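Local atomic coordinates of exopolygalacturonase (Yersinia enterocolitica, PDB entry 2UVF), a protein that hydrolyses pectic polygalacturonic acid as an exo-acting family 28 glycoside hydrolase, probably releasing digalacturonic acid from chain ends. Residues Ile261-Ser266 with Ala345-Arg350. Residues are numbered along the deposited sequence; the frame is centred on the assembly and turned at random.
Sequences IRITGS and AGFTVR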
loop_
_atom_site.group_PDB
_atom_site.type_symbol
_atom_site.label_atom_id
_atom_site.label_comp_id
_atom_site.label_asym_id
_atom_site.label_seq_id
_atom_site.Cartn_x
_atom_site.Cartn_y
_atom_site.Cartn_z
ATOM N N ILE A 261 15.510 -8.054 -5.399
ATOM C CA ILE A 261 14.493 -9.128 -5.349
ATOM C C ILE A 261 13.202 -8.745 -6.094
ATOM O O ILE A 261 12.679 -7.650 -5.929
ATOM C CB ILE A 261 14.163 -9.598 -3.887
ATOM C CG1 ILE A 261 15.457 -9.987 -3.140
ATOM C CG2 ILE A 261 13.183 -10.738 -3.918
ATOM C CD1 ILE A 261 15.290 -10.300 -1.664
ATOM N N ARG A 262 12.691 -9.679 -6.892
ATOM C CA ARG A 262 11.568 -9.431 -7.795
ATOM C C ARG A 262 10.539 -10.548 -7.691
ATOM O O ARG A 262 10.892 -11.728 -7.714
ATOM C CB ARG A 262 12.051 -9.326 -9.251
ATOM C CG ARG A 262 12.962 -8.143 -9.533
ATOM C CD ARG A 262 13.454 -8.169 -10.951
ATOM N NE ARG A 262 12.584 -7.406 -11.836
ATOM C CZ ARG A 262 11.677 -7.917 -12.657
ATOM N NH1 ARG A 262 11.492 -9.229 -12.745
ATOM N NH2 ARG A 262 10.958 -7.101 -13.406
ATOM N N ILE A 263 9.266 -10.168 -7.575
ATOM C CA ILE A 263 8.165 -11.131 -7.564
ATOM C C ILE A 263 7.085 -10.645 -8.535
ATOM O O ILE A 263 6.578 -9.529 -8.393
ATOM C CB ILE A 263 7.605 -11.346 -6.136
ATOM C CG1 ILE A 263 8.763 -11.452 -5.134
ATOM C CG2 ILE A 263 6.644 -12.549 -6.115
ATOM C CD1 ILE A 263 8.351 -11.662 -3.697
ATOM N N THR A 264 6.738 -11.477 -9.520
ATOM C CA THR A 264 5.985 -10.998 -10.687
ATOM C C THR A 264 5.051 -12.075 -11.218
ATOM O O THR A 264 4.976 -13.174 -10.676
ATOM C CB THR A 264 6.938 -10.561 -11.856
ATOM O OG1 THR A 264 7.699 -11.693 -12.287
ATOM C CG2 THR A 264 7.892 -9.433 -11.445
ATOM N N GLY A 265 4.344 -11.752 -12.292
ATOM C CA GLY A 265 3.461 -12.696 -12.954
ATOM C C GLY A 265 2.039 -12.460 -12.500
ATOM O O GLY A 265 1.812 -11.917 -11.408
ATOM N N SER A 266 1.088 -12.880 -13.329
ATOM C CA SER A 266 -0.326 -12.680 -13.053
ATOM C C SER A 266 -0.950 -13.739 -12.154
ATOM O O SER A 266 -2.170 -13.762 -11.987
ATOM C CB SER A 266 -1.107 -12.560 -14.363
ATOM O OG SER A 266 -1.223 -13.812 -15.004
ATOM N N ALA A 345 4.990 -7.216 -8.879
ATOM C CA ALA A 345 4.194 -6.886 -10.055
ATOM C C ALA A 345 3.190 -7.967 -10.466
ATOM O O ALA A 345 3.493 -9.149 -10.379
ATOM C CB ALA A 345 5.100 -6.555 -11.229
ATOM N N GLY A 346 2.007 -7.539 -10.917
ATOM C CA GLY A 346 0.998 -8.426 -11.536
ATOM C C GLY A 346 0.210 -9.391 -10.666
ATOM O O GLY A 346 -0.913 -9.805 -11.031
ATOM N N PHE A 347 0.789 -9.781 -9.533
ATOM C CA PHE A 347 0.210 -10.887 -8.781
ATOM C C PHE A 347 -1.002 -10.496 -7.973
ATOM O O PHE A 347 -1.173 -9.329 -7.627
ATOM C CB PHE A 347 1.248 -11.698 -7.950
ATOM C CG PHE A 347 2.074 -10.896 -6.968
ATOM C CD1 PHE A 347 1.591 -10.625 -5.680
ATOM C CD2 PHE A 347 3.365 -10.486 -7.294
ATOM C CE1 PHE A 347 2.360 -9.919 -4.758
ATOM C CE2 PHE A 347 4.149 -9.774 -6.373
ATOM C CZ PHE A 347 3.641 -9.497 -5.093
ATOM N N THR A 348 -1.848 -11.491 -7.708
ATOM C CA THR A 348 -3.023 -11.351 -6.854
ATOM C C THR A 348 -2.709 -11.897 -5.456
ATOM O O THR A 348 -2.011 -12.927 -5.316
ATOM C CB THR A 348 -4.242 -12.048 -7.514
ATOM O OG1 THR A 348 -4.537 -11.350 -8.727
ATOM C CG2 THR A 348 -5.489 -12.016 -6.648
ATOM N N VAL A 349 -3.188 -11.190 -4.436
ATOM C CA VAL A 349 -3.039 -11.594 -3.037
ATOM C C VAL A 349 -4.409 -11.960 -2.500
ATOM O O VAL A 349 -5.366 -11.164 -2.571
ATOM C CB VAL A 349 -2.413 -10.470 -2.136
ATOM C CG1 VAL A 349 -2.426 -10.875 -0.630
ATOM C CG2 VAL A 349 -1.010 -10.205 -2.524
ATOM N N ARG A 350 -4.509 -13.158 -1.942
ATOM C CA ARG A 350 -5.739 -13.591 -1.316
ATOM C C ARG A 350 -5.492 -14.124 0.077
ATOM O O ARG A 350 -4.425 -14.620 0.339
ATOM C CB ARG A 350 -6.384 -14.660 -2.177
ATOM C CG ARG A 350 -6.987 -14.058 -3.437
ATOM C CD ARG A 350 -7.676 -15.064 -4.277
ATOM N NE ARG A 350 -8.322 -14.368 -5.369
ATOM C CZ ARG A 350 -8.865 -14.957 -6.419
ATOM N NH1 ARG A 350 -8.854 -16.278 -6.521
ATOM N NH2 ARG A 350 -9.440 -14.210 -7.348
HETATM O O HOH W 1 -3.095 -11.436 -10.855
#
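Phe347 brings one edge of its ring up to Ile263: CE2 stands 3.7 Å from the methyl CG2 of Ile263 and 3.2 Å from Ile263 O, which lies in the plane of the ring at that edge. The phenyl group gets there because its CG sits between the backbone N and the carbonyl carbon (chi1 56°), and the two side chains cross at a slant. Ile263 turns CG2, anti to its own N, to the ring. Ile263 O also accepts the hydrogen bond from Ala345 N, at 2.8 Å and somewhat bent (141° at the hydrogen), so this one carbonyl meets both a backbone N-H and an aromatic edge. Strands 258-264 and 342-345 are parallel neighbours in successive coils of the right-handed parallel beta-helix of family 28, and here both segments leave their strands and turn. Inside the coil the Ile263 and Phe347 side chains both touch Met334, and Phe347 also reaches Leu370. Thr264 instead packs CG2 against Ala345 CB at 4.0 Å, while its hydroxyl bonds to Asn210. Thr264 CA lies 3.1 Å from Ala345 O in a CA-H...O contact. Through the turn the match continues without direct hydrogen bonds: Ser266 CA approaches Gly346 O, and one water donates to Ser266 O and Gly346 O, both at 2.7 Å, and accepts from Thr348 OG1.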